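PDB 4TKZ: PTS EIIA type-4 domain-containing protein, which probably relays phosphate as the EIIA component of a mannose-family phosphotransferase system that couples sugar uptake to phosphorylation. Local coordinates for residues E57-T62 and D110-K115; I4-H9 and S94-A99. All blocks are in the same frame, centred on the assembly; numbering follows the deposited sequence.

Contact 1: residues E57-T62 and D110-K115; sequences EILVLT and DDLVDK
Leu59 projects from strand 57-62 and spreads its two methyl groups against Val113 and Leu112, consecutive residues in the first part of helix 110-122. CD1 of Leu59 lies 3.8 Å from CG1 of Val113, the closest approach between the two segments; the two side chains meet at a slant. The other branch, Leu59 CD2, stands 4.2 Å from Leu112 CD2, a looser methyl-to-methyl contact. The CB of Leu59 already points at the helix, and with CG anti to the backbone N (chi1 177°) the fork goes on in that direction. Val113 has its CG1 anti to the carbonyl carbon, the branch offered to the leucine. All three residues are buried, yet the surface lost between the segments is a modest 123 Å², so the helix rests on the strand chiefly through this one leucine.

A polar link runs beside the apolar one. A water donates to Glu57 OE1 at 2.8 Å and accepts from Asp110 N at 3.1 Å. The same OE1 takes the backbone N-H of Val109, so one carboxylate oxygen holds the backbone at Val109 and Asp110, directly and through water. The carboxylates themselves stay apart, Glu57 OE1 lying 5.6 Å from Asp110 OD1 without contact.

Lys86 of the neighbouring strand 84-89 touches both Leu59 and Val113, while Ala99 of helix 93-102 also meets Leu59. Phe106, in the loop between the two helices, packs on Leu112. Helix 110-122 thus lies on the same sheet face as helix 93-102, and Val60, pointing to the other face, packs on helix 68-76.

Contact 2: residues I4-H9 and S94-A99; sequences IIIVAH and SMLMEA
Ile4 and Ile6, two residues apart on strand 3-9, meet Leu96 and Ala99, about one turn apart on helix 93-102. The terminal CD1 of Ile4 comes to 3.7 Å from Ala99 CB and also approaches the carbonyl carbon of that alanine, an end-on approach to a stretch of helix surface left low by the small side chain. Its other branch, Ile4 CG2, lies 4.1 Å from Leu96 CD1. The two branches part because CG1 is anti to the carbonyl carbon (chi1 -63°) and CG2 anti to the backbone N; CD1 then prolongs the chain outward in an extended form. Ile6 has the same conformation and faces the forked end of Leu96: Ile6 CD1 is 3.9 Å from Leu96 CD2 and 4.0 Å from Leu96 CD1, the two side chains lying roughly perpendicular.

Leu96 bends its forked end to the strand, with CD1 touching both isoleucines and CD2 Ile6. Segments 4-9 and 94-99 run nearly antiparallel (164°), their axes 10.5 Å apart at closest approach, the layering of an alpha/beta sandwich: a parallel sheet of strand order 2-1-3-4, as in the EIIA domains of the mannose family, with helices on both faces.

Around this shell, Pro13 and Leu17 of helix 12-24 pack on Ile6, and Leu61 of the next strand touches Ile4. Val116 of helix 110-122 backs Ala99. The intervening Ile5 and Val7 face the other layer, on helix 41-52. At the strand's C-terminal end, His9 ND1 is hydrogen-bonded to Asp63 OD2 and its ring meets Phe35, while its carbonyl O bonds with Ser19 OG of the second subunit.

Contacts 1 and 2 lie side by side on one face of the sheet, their centres about 9 Å apart. Their strands are parallel neighbours joined at the backbone: Leu61 N lies 2.7 Å from Ile5 O and Ile5 N 2.8 Å from Leu59 O, both probable hydrogen bonds. Helices 93-102 and 110-122 succeed one another in the chain, and Ala99 ties the contacts together by touching Ile4 in one and Leu59 in the other. Both strands run toward the C-terminal end of the parallel sheet, where His9 is hydrogen-bonded to Asp63, just after Thr62; this position is consistent with the phosphorylated histidine of mannose-family EIIA domains.

Contact 1: residues E57-T62 and D110-K115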
loop_
_atom_site.group_PDB
_atom_site.type_symbol
_atom_site.label_atom_id
_atom_site.label_comp_id
_atom_site.label_asym_id
_atom_site.label_seq_id
_atom_site.Cartn_x
_atom_site.Cartn_y
_atom_site.Cartn_z
ATOM N N GLU A 57 5.426 5.961 -22.340
ATOM C CA GLU A 57 4.303 5.329 -21.653
ATOM C C GLU A 57 4.696 5.101 -20.201
ATOM O O GLU A 57 5.580 4.293 -19.915
ATOM C CB GLU A 57 3.980 3.992 -22.316
ATOM C CG GLU A 57 3.727 4.089 -23.818
ATOM C CD GLU A 57 2.363 4.660 -24.158
ATOM O OE1 GLU A 57 1.522 4.798 -23.243
ATOM O OE2 GLU A 57 2.128 4.965 -25.348
ATOM N N ILE A 58 4.045 5.818 -19.288
ATOM C CA ILE A 58 4.470 5.861 -17.887
ATOM C C ILE A 58 3.302 5.723 -16.918
ATOM O O ILE A 58 2.308 6.453 -16.998
ATOM C CB ILE A 58 5.233 7.169 -17.574
ATOM C CG1 ILE A 58 6.506 7.254 -18.414
ATOM C CG2 ILE A 58 5.589 7.271 -16.097
ATOM C CD1 ILE A 58 6.761 8.635 -18.980
ATOM N N LEU A 59 3.419 4.773 -15.997
ATOM C CA LEU A 59 2.403 4.626 -14.974
ATOM C C LEU A 59 2.996 5.059 -13.645
ATOM O O LEU A 59 3.976 4.479 -13.177
ATOM C CB LEU A 59 1.901 3.175 -14.911
ATOM C CG LEU A 59 0.868 2.879 -13.819
ATOM C CD1 LEU A 59 -0.391 3.731 -13.970
ATOM C CD2 LEU A 59 0.515 1.406 -13.812
ATOM N N VAL A 60 2.394 6.074 -13.038
ATOM C CA VAL A 60 2.857 6.572 -11.750
ATOM C C VAL A 60 1.920 6.143 -10.630
ATOM O O VAL A 60 0.732 6.514 -10.595
ATOM C CB VAL A 60 2.983 8.100 -11.722
ATOM C CG1 VAL A 60 3.555 8.528 -10.377
ATOM C CG2 VAL A 60 3.863 8.594 -12.870
ATOM N N LEU A 61 2.455 5.354 -9.704
ATOM C CA LEU A 61 1.646 4.858 -8.605
ATOM C C LEU A 61 1.965 5.648 -7.343
ATOM O O LEU A 61 3.095 5.641 -6.868
ATOM C CB LEU A 61 1.921 3.365 -8.396
ATOM C CG LEU A 61 1.803 2.582 -9.707
ATOM C CD1 LEU A 61 2.113 1.100 -9.457
ATOM C CD2 LEU A 61 0.396 2.756 -10.287
ATOM N N THR A 62 0.971 6.332 -6.792
ATOM C CA THR A 62 1.228 7.171 -5.628
ATOM C C THR A 62 0.387 6.768 -4.462
ATOM O O THR A 62 -0.663 6.156 -4.639
ATOM C CB THR A 62 0.932 8.653 -5.910
ATOM O OG1 THR A 62 -0.486 8.844 -6.043
ATOM C CG2 THR A 62 1.645 9.098 -7.178
ATOM N N ASP A 110 -2.650 3.489 -21.229
ATOM C CA ASP A 110 -4.102 3.696 -21.217
ATOM C C ASP A 110 -4.872 2.378 -21.131
ATOM O O ASP A 110 -5.897 2.286 -20.456
ATOM C CB ASP A 110 -4.558 4.449 -22.470
ATOM C CG ASP A 110 -4.114 5.895 -22.482
ATOM O OD1 ASP A 110 -3.580 6.367 -21.456
ATOM O OD2 ASP A 110 -4.308 6.565 -23.522
ATOM N N ASP A 111 -4.376 1.360 -21.822
ATOM C CA ASP A 111 -5.073 0.083 -21.904
ATOM C C ASP A 111 -4.719 -0.823 -20.728
ATOM O O ASP A 111 -5.308 -1.887 -20.550
ATOM C CB ASP A 111 -4.758 -0.589 -23.244
ATOM C CG ASP A 111 -5.097 0.299 -24.431
ATOM O OD1 ASP A 111 -6.135 0.990 -24.369
ATOM O OD2 ASP A 111 -4.321 0.322 -25.414
ATOM N N LEU A 112 -3.759 -0.381 -19.918
ATOM C CA LEU A 112 -3.321 -1.139 -18.749
ATOM C C LEU A 112 -3.979 -0.654 -17.453
ATOM O O LEU A 112 -4.219 -1.447 -16.545
ATOM C CB LEU A 112 -1.791 -1.096 -18.617
ATOM C CG LEU A 112 -1.161 -1.555 -17.302
ATOM C CD1 LEU A 112 -1.286 -3.072 -17.135
ATOM C CD2 LEU A 112 0.291 -1.109 -17.186
ATOM N N VAL A 113 -4.281 0.638 -17.368
ATOM C CA VAL A 113 -4.777 1.221 -16.112
ATOM C C VAL A 113 -6.095 0.653 -15.599
ATOM O O VAL A 113 -6.292 0.556 -14.390
ATOM C CB VAL A 113 -4.911 2.762 -16.181
ATOM C CG1 VAL A 113 -3.555 3.401 -16.091
ATOM C CG2 VAL A 113 -5.646 3.183 -17.437
ATOM N N ASP A 114 -6.996 0.294 -16.506
ATOM C CA ASP A 114 -8.305 -0.207 -16.103
ATOM C C ASP A 114 -8.200 -1.553 -15.382
ATOM O O ASP A 114 -8.921 -1.816 -14.420
ATOM C CB ASP A 114 -9.233 -0.293 -17.316
ATOM C CG ASP A 114 -9.534 1.074 -17.906
ATOM O OD1 ASP A 114 -9.608 2.051 -17.133
ATOM O OD2 ASP A 114 -9.678 1.180 -19.144
ATOM N N LYS A 115 -7.281 -2.391 -15.841
ATOM C CA LYS A 115 -7.025 -3.674 -15.193
ATOM C C LYS A 115 -6.347 -3.460 -13.841
ATOM O O LYS A 115 -6.612 -4.177 -12.879
ATOM C CB LYS A 115 -6.133 -4.512 -16.100
ATOM C CG LYS A 115 -5.975 -5.946 -15.686
ATOM C CD LYS A 115 -5.557 -6.775 -16.891
ATOM C CE LYS A 115 -6.400 -6.409 -18.109
ATOM N NZ LYS A 115 -5.931 -7.084 -19.349
HETATM O O HOH W 1 -1.267 5.278 -23.290
#

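Contact 2: residues I4-H9 and S94-A99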
loop_
_atom_site.group_PDB
_atom_site.type_symbol
_atom_site.label_atom_id
_atom_site.label_comp_id
_atom_site.label_asym_id
_atom_site.label_seq_id
_atom_site.Cartn_x
_atom_site.Cartn_y
_atom_site.Cartn_z
ATOM N N ILE A 4 7.142 1.978 -14.715
ATOM C CA ILE A 4 6.369 2.111 -13.478
ATOM C C ILE A 4 7.136 2.950 -12.471
ATOM O O ILE A 4 8.267 2.618 -12.115
ATOM C CB ILE A 4 6.070 0.713 -12.875
ATOM C CG1 ILE A 4 5.213 -0.093 -13.842
ATOM C CG2 ILE A 4 5.355 0.822 -11.521
ATOM C CD1 ILE A 4 5.027 -1.547 -13.430
ATOM N N ILE A 5 6.521 4.039 -12.014
ATOM C CA ILE A 5 7.173 4.905 -11.050
ATOM C C ILE A 5 6.333 4.997 -9.791
ATOM O O ILE A 5 5.149 5.360 -9.835
ATOM C CB ILE A 5 7.379 6.318 -11.632
ATOM C CG1 ILE A 5 8.146 6.231 -12.946
ATOM C CG2 ILE A 5 8.124 7.215 -10.643
ATOM C CD1 ILE A 5 8.379 7.612 -13.616
ATOM N N ILE A 6 6.954 4.675 -8.665
ATOM C CA ILE A 6 6.286 4.729 -7.375
ATOM C C ILE A 6 6.733 5.954 -6.587
ATOM O O ILE A 6 7.924 6.094 -6.259
ATOM C CB ILE A 6 6.612 3.474 -6.549
ATOM C CG1 ILE A 6 6.219 2.203 -7.307
ATOM C CG2 ILE A 6 5.886 3.507 -5.203
ATOM C CD1 ILE A 6 6.685 0.912 -6.616
ATOM N N VAL A 7 5.785 6.840 -6.281
ATOM C CA VAL A 7 6.081 8.020 -5.479
ATOM C C VAL A 7 5.228 8.008 -4.226
ATOM O O VAL A 7 3.999 7.970 -4.309
ATOM C CB VAL A 7 5.792 9.325 -6.256
ATOM C CG1 VAL A 7 6.483 10.491 -5.575
ATOM C CG2 VAL A 7 6.239 9.186 -7.693
ATOM N N ALA A 8 5.864 8.033 -3.057
ATOM C CA ALA A 8 5.111 7.978 -1.808
ATOM C C ALA A 8 5.887 8.550 -0.629
ATOM O O ALA A 8 7.105 8.696 -0.687
ATOM C CB ALA A 8 4.672 6.529 -1.519
ATOM N N HIS A 9 5.154 8.877 0.432
ATOM C CA HIS A 9 5.709 9.437 1.658
ATOM C C HIS A 9 6.667 8.484 2.370
ATOM O O HIS A 9 6.409 7.278 2.467
ATOM C CB HIS A 9 4.568 9.788 2.620
ATOM C CG HIS A 9 3.720 10.943 2.174
ATOM N ND1 HIS A 9 2.656 10.795 1.308
ATOM C CD2 HIS A 9 3.765 12.257 2.493
ATOM C CE1 HIS A 9 2.096 11.975 1.099
ATOM N NE2 HIS A 9 2.746 12.876 1.812
ATOM N N SER A 94 -1.486 -5.070 -4.659
ATOM C CA SER A 94 -2.279 -5.545 -5.792
ATOM C C SER A 94 -2.081 -4.646 -7.012
ATOM O O SER A 94 -1.921 -5.137 -8.135
ATOM C CB SER A 94 -3.768 -5.560 -5.434
ATOM O OG SER A 94 -4.077 -6.604 -4.529
ATOM N N MET A 95 -2.117 -3.343 -6.775
ATOM C CA MET A 95 -1.929 -2.350 -7.837
ATOM C C MET A 95 -0.569 -2.568 -8.495
ATOM O O MET A 95 -0.455 -2.628 -9.726
ATOM C CB MET A 95 -2.030 -0.937 -7.254
ATOM C CG MET A 95 -2.037 0.155 -8.289
ATOM S SD MET A 95 -2.197 1.770 -7.526
ATOM C CE MET A 95 -3.940 1.781 -7.117
ATOM N N LEU A 96 0.460 -2.727 -7.668
ATOM C CA LEU A 96 1.826 -2.894 -8.165
ATOM C C LEU A 96 2.024 -4.208 -8.905
ATOM O O LEU A 96 2.611 -4.245 -9.990
ATOM C CB LEU A 96 2.833 -2.798 -7.011
ATOM C CG LEU A 96 4.306 -2.907 -7.397
ATOM C CD1 LEU A 96 4.687 -1.928 -8.530
ATOM C CD2 LEU A 96 5.163 -2.657 -6.162
ATOM N N MET A 97 1.543 -5.298 -8.320
ATOM C CA MET A 97 1.729 -6.594 -8.954
ATOM C C MET A 97 1.014 -6.645 -10.306
ATOM O O MET A 97 1.550 -7.169 -11.282
ATOM C CB MET A 97 1.259 -7.723 -8.032
ATOM C CG MET A 97 2.101 -7.911 -6.757
ATOM S SD MET A 97 3.883 -8.089 -7.029
ATOM C CE MET A 97 3.896 -9.522 -8.114
ATOM N N GLU A 98 -0.182 -6.074 -10.375
ATOM C CA GLU A 98 -0.936 -6.091 -11.629
ATOM C C GLU A 98 -0.214 -5.322 -12.726
ATOM O O GLU A 98 -0.128 -5.780 -13.870
ATOM C CB GLU A 98 -2.337 -5.504 -11.443
ATOM C CG GLU A 98 -3.265 -5.817 -12.627
ATOM C CD GLU A 98 -3.554 -7.314 -12.743
ATOM O OE1 GLU A 98 -4.387 -7.809 -11.968
ATOM O OE2 GLU A 98 -2.949 -7.992 -13.601
ATOM N N ALA A 99 0.306 -4.149 -12.380
ATOM C CA ALA A 99 1.007 -3.337 -13.367
ATOM C C ALA A 99 2.212 -4.106 -13.906
ATOM O O ALA A 99 2.434 -4.170 -15.123
ATOM C CB ALA A 99 1.432 -2.001 -12.769
#